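Local coordinates for protein cryptochrome DASH, chloroplastic/mitochondrial (Arabidopsis thaliana, PDB 2J4D) that repairs cyclobutane pyrimidine dimers in single-stranded DNA as an FAD- and folate-binding photolyase, binds DNA without sequence specificity and may act as a photoreceptor, at residues 36-42 with 62-68; 55-61 with 139-143. All blocks are in the same frame, centred on the assembly; numbering follows the deposited sequence.

Contact 1: 36-42 with 62-68; sequences RKGKGVT and WSSSDTI
Val41 and Thr42 pair in parallel with Thr67 and Ile68, Thr42 N donating to Thr67 O at 3.0 Å, and just before the pairing Gly40 O takes the N-H of Asp66 and, weakly, that of Thr67. A type II turn runs from Arg36 to Lys39 ahead of the strand; from its first residue the Arg36 side chain reaches Trp62 and Ser65. Bent at chi3 (61°), this chain carries Arg36 CD over one face of the Trp62 indole, 3.9 Å from the centroid of the five-membered ring, and lays the guanidinium over CD1 with the two planes 30° apart; the backbone of Asp66 covers the other guanidinium face. Arg36 NE reaches Trp62 O at 2.8 Å and makes a weak, bent bond to Ser65 O, while Arg36 NH2 meets Ser65 OG in the guanidinium plane at 3.2 Å. Outside the pair, Arg36 NH1 binds Gly218 O, and Ser65 OG also bonds Ala61 O. Cutting the side chain back to an alanine here would probably leave Trp62 O without the NE donor and open a gap over the indole. Lys39, extended beyond CG, runs beside Ser64 and Ser65 to place Lys39 NZ 3.1 Å from Ser63 O, another side-chain bond to a backbone carbonyl of 62-68. The Asp66 carboxylate reaches the residue after the turn: Gly40 N meets Asp66 OD2 from above the carboxylate plane at 2.7 Å, and OD1 accepts from Thr67 OG1. Thr42 CG2 sits tightly against Ser65 CB at 3.5 Å, while Thr42 OG1 turns to Thr138. A water donates to both Lys39 O and Ser64 O. This is the return from helix to second strand in a right-handed beta-alpha-beta crossover of the Rossmann-like photolyase alpha/beta domain.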
ATOM      1  N   ARG A  36       1.266  21.500  27.129  1.00 46.81           N
ATOM      2  CA  ARG A  36       2.450  21.420  26.293  1.00 43.19           C
ATOM      3  C   ARG A  36       3.564  22.356  26.740  1.00 44.44           C
ATOM      4  O   ARG A  36       4.712  22.211  26.317  1.00 41.94           O
ATOM      5  CB  ARG A  36       2.059  21.731  24.852  1.00 38.89           C
ATOM      6  CG  ARG A  36       0.863  20.933  24.388  1.00 31.06           C
ATOM      7  CD  ARG A  36       0.647  21.168  22.931  1.00 30.80           C
ATOM      8  NE  ARG A  36       1.809  20.737  22.170  1.00 28.19           N
ATOM      9  CZ  ARG A  36       2.254  21.352  21.082  1.00 23.24           C
ATOM     10  NH1 ARG A  36       1.637  22.432  20.624  1.00 25.48           N
ATOM     11  NH2 ARG A  36       3.311  20.879  20.436  1.00 25.81           N
ATOM     12  N   LYS A  37       3.228  23.299  27.614  1.00 42.99           N
ATOM     13  CA  LYS A  37       4.188  24.281  28.115  1.00 42.65           C
ATOM     14  C   LYS A  37       5.490  23.685  28.656  1.00 38.15           C
ATOM     15  O   LYS A  37       5.485  22.823  29.535  1.00 36.67           O
ATOM     16  CB  LYS A  37       3.517  25.145  29.189  1.00 45.99           C
ATOM     17  CG  LYS A  37       3.985  26.591  29.204  1.00 53.16           C
ATOM     18  CD  LYS A  37       2.970  27.511  29.884  1.00 58.66           C
ATOM     19  CE  LYS A  37       1.663  27.612  29.090  1.00 61.01           C
ATOM     20  NZ  LYS A  37       0.738  28.656  29.632  1.00 64.82           N
ATOM     21  N   GLY A  38       6.605  24.156  28.099  1.00 36.30           N
ATOM     22  CA  GLY A  38       7.920  23.705  28.516  1.00 37.26           C
ATOM     23  C   GLY A  38       8.385  22.341  28.031  1.00 36.72           C
ATOM     24  O   GLY A  38       9.500  21.929  28.355  1.00 34.77           O
ATOM     25  N   LYS A  39       7.569  21.637  27.247  1.00 34.97           N
ATOM     26  CA  LYS A  39       7.966  20.308  26.787  1.00 32.90           C
ATOM     27  C   LYS A  39       9.014  20.273  25.673  1.00 32.61           C
ATOM     28  O   LYS A  39       9.499  19.202  25.299  1.00 33.44           O
ATOM     29  CB  LYS A  39       6.726  19.492  26.412  1.00 34.38           C
ATOM     30  CG  LYS A  39       5.918  19.110  27.648  1.00 33.76           C
ATOM     31  CD  LYS A  39       4.786  18.152  27.361  1.00 35.66           C
ATOM     32  CE  LYS A  39       4.092  17.765  28.657  1.00 36.29           C
ATOM     33  NZ  LYS A  39       2.954  16.840  28.434  1.00 40.09           N
ATOM     34  N   GLY A  40       9.368  21.440  25.150  1.00 28.86           N
ATOM     35  CA  GLY A  40      10.395  21.512  24.125  1.00 26.75           C
ATOM     36  C   GLY A  40      10.050  21.068  22.715  1.00 27.82           C
ATOM     37  O   GLY A  40       8.900  20.763  22.385  1.00 26.85           O
ATOM     38  N   VAL A  41      11.082  21.018  21.885  1.00 27.16           N
ATOM     39  CA  VAL A  41      10.946  20.644  20.488  1.00 27.58           C
ATOM     40  C   VAL A  41      10.983  19.143  20.221  1.00 27.26           C
ATOM     41  O   VAL A  41      11.722  18.398  20.867  1.00 25.94           O
ATOM     42  CB  VAL A  41      12.061  21.301  19.647  1.00 29.34           C
ATOM     43  CG1 VAL A  41      11.970  20.838  18.196  1.00 25.85           C
ATOM     44  CG2 VAL A  41      11.950  22.815  19.734  1.00 30.05           C
ATOM     45  N   THR A  42      10.171  18.710  19.262  1.00 26.54           N
ATOM     46  CA  THR A  42      10.152  17.312  18.854  1.00 25.96           C
ATOM     47  C   THR A  42      10.130  17.284  17.330  1.00 24.86           C
ATOM     48  O   THR A  42       9.631  18.207  16.681  1.00 28.15           O
ATOM     49  CB  THR A  42       8.909  16.548  19.374  1.00 26.72           C
ATOM     50  OG1 THR A  42       9.042  15.155  19.054  1.00 28.03           O
ATOM     51  CG2 THR A  42       7.637  17.069  18.716  1.00 22.77           C
ATOM     52  N   TRP A  62       2.820  15.700  19.430  1.00 23.22           N
ATOM     53  CA  TRP A  62       2.131  16.908  19.854  1.00 23.07           C
ATOM     54  C   TRP A  62       1.933  16.979  21.363  1.00 22.88           C
ATOM     55  O   TRP A  62       2.173  18.015  21.977  1.00 25.92           O
ATOM     56  CB  TRP A  62       0.772  16.986  19.161  1.00 22.88           C
ATOM     57  CG  TRP A  62      -0.114  18.082  19.663  1.00 24.38           C
ATOM     58  CD1 TRP A  62      -0.010  19.419  19.391  1.00 25.27           C
ATOM     59  CD2 TRP A  62      -1.254  17.932  20.512  1.00 24.27           C
ATOM     60  NE1 TRP A  62      -1.023  20.109  20.017  1.00 25.41           N
ATOM     61  CE2 TRP A  62      -1.799  19.221  20.713  1.00 25.19           C
ATOM     62  CE3 TRP A  62      -1.870  16.832  21.124  1.00 27.01           C
ATOM     63  CZ2 TRP A  62      -2.933  19.440  21.502  1.00 28.16           C
ATOM     64  CZ3 TRP A  62      -3.000  17.051  21.910  1.00 28.69           C
ATOM     65  CH2 TRP A  62      -3.517  18.346  22.090  1.00 28.73           C
ATOM     66  N   SER A  63       1.510  15.874  21.961  1.00 23.24           N
ATOM     67  CA  SER A  63       1.243  15.856  23.392  1.00 27.88           C
ATOM     68  C   SER A  63       2.483  15.808  24.276  1.00 28.22           C
ATOM     69  O   SER A  63       2.388  15.997  25.485  1.00 28.24           O
ATOM     70  CB  SER A  63       0.317  14.685  23.742  1.00 29.34           C
ATOM     71  OG  SER A  63       0.922  13.450  23.422  1.00 32.24           O
ATOM     72  N   SER A  64       3.648  15.577  23.682  1.00 24.88           N
ATOM     73  CA  SER A  64       4.866  15.513  24.474  1.00 25.50           C
ATOM     74  C   SER A  64       5.861  16.620  24.129  1.00 25.53           C
ATOM     75  O   SER A  64       7.050  16.511  24.430  1.00 26.86           O
ATOM     76  CB  SER A  64       5.527  14.149  24.287  1.00 28.99           C
ATOM     77  OG  SER A  64       5.988  13.994  22.962  1.00 31.92           O
ATOM     78  N   SER A  65       5.372  17.687  23.510  1.00 23.71           N
ATOM     79  CA  SER A  65       6.222  18.805  23.114  1.00 24.57           C
ATOM     80  C   SER A  65       5.436  20.111  23.136  1.00 26.63           C
ATOM     81  O   SER A  65       4.230  20.111  23.386  1.00 25.95           O
ATOM     82  CB  SER A  65       6.722  18.593  21.689  1.00 24.07           C
ATOM     83  OG  SER A  65       5.645  18.749  20.773  1.00 24.89           O
ATOM     84  N   ASP A  66       6.126  21.219  22.888  1.00 25.81           N
ATOM     85  CA  ASP A  66       5.451  22.509  22.802  1.00 28.60           C
ATOM     86  C   ASP A  66       5.641  23.025  21.386  1.00 26.75           C
ATOM     87  O   ASP A  66       5.003  24.002  20.976  1.00 27.50           O
ATOM     88  CB  ASP A  66       5.987  23.528  23.827  1.00 30.42           C
ATOM     89  CG  ASP A  66       7.490  23.742  23.737  1.00 34.34           C
ATOM     90  OD1 ASP A  66       8.034  23.865  22.619  1.00 37.10           O
ATOM     91  OD2 ASP A  66       8.130  23.809  24.809  1.00 38.44           O
ATOM     92  N   THR A  67       6.489  22.333  20.627  1.00 25.61           N
ATOM     93  CA  THR A  67       6.789  22.705  19.244  1.00 24.07           C
ATOM     94  C   THR A  67       7.112  21.456  18.420  1.00 24.09           C
ATOM     95  O   THR A  67       7.853  20.586  18.871  1.00 25.20           O
ATOM     96  CB  THR A  67       7.998  23.658  19.198  1.00 26.34           C
ATOM     97  OG1 THR A  67       7.764  24.753  20.089  1.00 34.20           O
ATOM     98  CG2 THR A  67       8.197  24.209  17.799  1.00 26.52           C
ATOM     99  N   ILE A  68       6.568  21.367  17.210  1.00 23.49           N
ATOM    100  CA  ILE A  68       6.812  20.194  16.363  1.00 23.03           C
ATOM    101  C   ILE A  68       7.443  20.535  15.031  1.00 19.33           C
ATOM    102  O   ILE A  68       7.053  21.502  14.389  1.00 20.17           O
ATOM    103  CB  ILE A  68       5.499  19.445  16.020  1.00 22.88           C
ATOM    104  CG1 ILE A  68       4.762  19.044  17.293  1.00 22.51           C
ATOM    105  CG2 ILE A  68       5.818  18.217  15.154  1.00 22.36           C
ATOM    106  CD1 ILE A  68       3.336  18.558  17.033  1.00 25.52           C
TER
HETATM  107  O   HOH W   1       6.394  26.019  26.455  1.00 46.71           O
HETATM  108  O   HOH W   2       9.836  17.423  23.139  1.00 33.19           O
HETATM  109  O   HOH W   3       8.856  16.534  26.599  1.00 48.07           O

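Contact 2: 55-61 with 139-143; sequences NDALYKA and VFAHK
His142 and Phe140 of strand 139-142 meet the same helix, 56-61, at its start and one turn on. The methyl CB of Ala57 lies over one face of the His142 imidazole, a CH-pi contact 3.9 Å from the ring centroid. From the same ring His142 NE2 donates to Asn55 OD1 at 3.2 Å, a somewhat bent bond whose acceptor is tilted from the imidazole plane. Phe140 instead lies beneath the backbone: Ala61 N is over the centre of its ring, 4.1 Å above the plane, and Ala61 CB touches Phe140 CD2 at 3.8 Å. With CG beside the backbone N of Phe140 (chi1 -79°), this torsion brings the ring face under the Lys60-Ala61 peptide.

Asn55 is the N-cap of the helix, and Asn55 OD1 is gripped twice, by His142 NE2 from one face of the amide plane and by Leu58 N from the other at 2.9 Å. Farther out, Arg51 O holds Asn55 ND2 and Ile172 O holds His142 ND1, so both flat groups are fixed at their second polar atoms as well. Helix and strand run nearly antiparallel, at 160°, with axes 7.6 Å apart. Such a helix laid antiparallel against a strand of the parallel sheet, its N-cap tied to His142 of the strand, fits the three-layer alpha/beta architecture of the photolyase N-terminal domain.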
ATOM      1  N   ASN A  55      -3.401   9.470  13.415  1.00 20.30           N
ATOM      2  CA  ASN A  55      -1.953   9.300  13.386  1.00 22.56           C
ATOM      3  C   ASN A  55      -1.419   9.376  14.817  1.00 24.08           C
ATOM      4  O   ASN A  55      -1.279  10.472  15.364  1.00 22.71           O
ATOM      5  CB  ASN A  55      -1.311  10.412  12.547  1.00 19.82           C
ATOM      6  CG  ASN A  55       0.179  10.194  12.335  1.00 21.80           C
ATOM      7  OD1 ASN A  55       0.867   9.681  13.206  1.00 18.00           O
ATOM      8  ND2 ASN A  55       0.678  10.595  11.178  1.00 18.11           N
ATOM      9  N   ASP A  56      -1.125   8.216  15.410  1.00 21.96           N
ATOM     10  CA  ASP A  56      -0.610   8.152  16.777  1.00 23.75           C
ATOM     11  C   ASP A  56       0.762   8.780  16.962  1.00 24.13           C
ATOM     12  O   ASP A  56       1.064   9.309  18.037  1.00 23.42           O
ATOM     13  CB  ASP A  56      -0.542   6.704  17.270  1.00 27.47           C
ATOM     14  CG  ASP A  56      -1.896   6.152  17.632  1.00 31.40           C
ATOM     15  OD1 ASP A  56      -2.740   6.929  18.118  1.00 35.93           O
ATOM     16  OD2 ASP A  56      -2.114   4.942  17.445  1.00 36.41           O
ATOM     17  N   ALA A  57       1.611   8.700  15.941  1.00 20.57           N
ATOM     18  CA  ALA A  57       2.940   9.297  16.063  1.00 22.01           C
ATOM     19  C   ALA A  57       2.781  10.815  16.186  1.00 22.87           C
ATOM     20  O   ALA A  57       3.416  11.453  17.032  1.00 21.51           O
ATOM     21  CB  ALA A  57       3.802   8.935  14.849  1.00 19.22           C
ATOM     22  N   LEU A  58       1.930  11.384  15.335  1.00 22.46           N
ATOM     23  CA  LEU A  58       1.647  12.815  15.354  1.00 21.07           C
ATOM     24  C   LEU A  58       1.025  13.194  16.697  1.00 22.16           C
ATOM     25  O   LEU A  58       1.392  14.197  17.307  1.00 22.40           O
ATOM     26  CB  LEU A  58       0.674  13.175  14.229  1.00 21.70           C
ATOM     27  CG  LEU A  58       0.104  14.598  14.232  1.00 24.73           C
ATOM     28  CD1 LEU A  58       1.234  15.605  14.096  1.00 23.37           C
ATOM     29  CD2 LEU A  58      -0.887  14.762  13.082  1.00 24.56           C
ATOM     30  N   TYR A  59       0.075  12.393  17.165  1.00 21.69           N
ATOM     31  CA  TYR A  59      -0.550  12.703  18.444  1.00 24.52           C
ATOM     32  C   TYR A  59       0.460  12.687  19.596  1.00 22.16           C
ATOM     33  O   TYR A  59       0.474  13.594  20.429  1.00 23.71           O
ATOM     34  CB  TYR A  59      -1.677  11.717  18.773  1.00 25.29           C
ATOM     35  CG  TYR A  59      -2.403  12.109  20.038  1.00 29.09           C
ATOM     36  CD1 TYR A  59      -3.454  13.024  20.003  1.00 30.64           C
ATOM     37  CD2 TYR A  59      -1.973  11.649  21.279  1.00 30.93           C
ATOM     38  CE1 TYR A  59      -4.055  13.475  21.173  1.00 31.87           C
ATOM     39  CE2 TYR A  59      -2.564  12.097  22.454  1.00 33.19           C
ATOM     40  CZ  TYR A  59      -3.602  13.012  22.392  1.00 33.02           C
ATOM     41  OH  TYR A  59      -4.167  13.486  23.551  1.00 36.85           O
ATOM     42  N   LYS A  60       1.294  11.653  19.651  1.00 21.65           N
ATOM     43  CA  LYS A  60       2.278  11.542  20.731  1.00 21.64           C
ATOM     44  C   LYS A  60       3.321  12.652  20.667  1.00 22.79           C
ATOM     45  O   LYS A  60       3.798  13.137  21.703  1.00 22.57           O
ATOM     46  CB  LYS A  60       2.950  10.166  20.688  1.00 24.12           C
ATOM     47  CG  LYS A  60       3.973   9.911  21.796  1.00 37.82           C
ATOM     48  CD  LYS A  60       3.411  10.167  23.194  1.00 44.61           C
ATOM     49  CE  LYS A  60       4.310   9.580  24.284  1.00 51.59           C
ATOM     50  NZ  LYS A  60       3.802   8.267  24.793  1.00 54.99           N
ATOM     51  N   ALA A  61       3.672  13.055  19.452  1.00 20.77           N
ATOM     52  CA  ALA A  61       4.645  14.124  19.253  1.00 23.71           C
ATOM     53  C   ALA A  61       4.068  15.435  19.791  1.00 24.38           C
ATOM     54  O   ALA A  61       4.731  16.183  20.515  1.00 25.18           O
ATOM     55  CB  ALA A  61       4.959  14.266  17.777  1.00 21.05           C
ATOM     56  N   VAL A 139      12.527  12.139  18.429  1.00 20.67           N
ATOM     57  CA  VAL A 139      12.153  11.999  17.029  1.00 19.96           C
ATOM     58  C   VAL A 139      11.129  10.866  17.091  1.00 19.80           C
ATOM     59  O   VAL A 139      11.450   9.759  17.534  1.00 20.29           O
ATOM     60  CB  VAL A 139      13.318  11.559  16.123  1.00 20.31           C
ATOM     61  CG1 VAL A 139      12.791  11.304  14.703  1.00 20.71           C
ATOM     62  CG2 VAL A 139      14.402  12.631  16.095  1.00 20.74           C
ATOM     63  N   PHE A 140       9.899  11.165  16.692  1.00 19.83           N
ATOM     64  CA  PHE A 140       8.807  10.194  16.682  1.00 18.79           C
ATOM     65  C   PHE A 140       8.586   9.674  15.266  1.00 19.25           C
ATOM     66  O   PHE A 140       8.707  10.421  14.298  1.00 17.85           O
ATOM     67  CB  PHE A 140       7.509  10.854  17.162  1.00 21.62           C
ATOM     68  CG  PHE A 140       7.415  10.999  18.651  1.00 24.12           C
ATOM     69  CD1 PHE A 140       7.039   9.920  19.441  1.00 26.13           C
ATOM     70  CD2 PHE A 140       7.720  12.209  19.267  1.00 24.74           C
ATOM     71  CE1 PHE A 140       6.966  10.044  20.830  1.00 28.04           C
ATOM     72  CE2 PHE A 140       7.651  12.343  20.652  1.00 26.93           C
ATOM     73  CZ  PHE A 140       7.272  11.257  21.436  1.00 24.19           C
ATOM     74  N   ALA A 141       8.254   8.392  15.154  1.00 19.19           N
ATOM     75  CA  ALA A 141       7.981   7.792  13.858  1.00 19.76           C
ATOM     76  C   ALA A 141       7.241   6.487  14.084  1.00 19.75           C
ATOM     77  O   ALA A 141       7.229   5.950  15.192  1.00 18.77           O
ATOM     78  CB  ALA A 141       9.278   7.529  13.105  1.00 18.74           C
ATOM     79  N   HIS A 142       6.609   5.987  13.032  1.00 20.20           N
ATOM     80  CA  HIS A 142       5.906   4.722  13.132  1.00 17.67           C
ATOM     81  C   HIS A 142       6.908   3.604  12.943  1.00 18.07           C
ATOM     82  O   HIS A 142       7.849   3.724  12.162  1.00 16.08           O
ATOM     83  CB  HIS A 142       4.813   4.632  12.072  1.00 18.84           C
ATOM     84  CG  HIS A 142       3.550   5.321  12.473  1.00 20.54           C
ATOM     85  ND1 HIS A 142       2.761   4.876  13.513  1.00 27.84           N
ATOM     86  CD2 HIS A 142       2.946   6.431  11.991  1.00 15.00           C
ATOM     87  CE1 HIS A 142       1.724   5.683  13.653  1.00 24.01           C
ATOM     88  NE2 HIS A 142       1.812   6.636  12.741  1.00 24.63           N
ATOM     89  N   LYS A 143       6.694   2.516  13.671  1.00 17.85           N
ATOM     90  CA  LYS A 143       7.558   1.347  13.607  1.00 16.51           C
ATOM     91  C   LYS A 143       7.288   0.576  12.324  1.00 18.69           C
ATOM     92  O   LYS A 143       6.130   0.388  11.942  1.00 18.34           O
ATOM     93  CB  LYS A 143       7.264   0.433  14.798  1.00 18.69           C
ATOM     94  CG  LYS A 143       8.148  -0.817  14.884  1.00 17.18           C
ATOM     95  CD  LYS A 143       9.515  -0.477  15.481  1.00 18.75           C
ATOM     96  CE  LYS A 143      10.438  -1.690  15.498  1.00 18.88           C
ATOM     97  NZ  LYS A 143      10.867  -2.055  14.116  1.00 17.77           N
TER

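Contacts 1 and 2 lie on the same helix, 56-63, with centres 13 Å apart: contact 2 fixes its N-terminal part and one flank, contact 1 its C-terminal end. Their strands 41-46 and 138-142 are neighbours in one parallel sheet, and the segments alternate along the chain. They meet where Phe140 CE2 lies 3.3 Å from Ser64 OG, a hydroxyl bonded to Lys60 O, with Thr42 CG2 3.5 Å from Ala61 O, so the Phe140 ring packs near the end of the helix. Contact 1 is remote from the cofactors. In contact 2, the His142 side chain is about 13 Å from the bound folate and about 11 Å from that of Asp424, a probable FAD-binding residue.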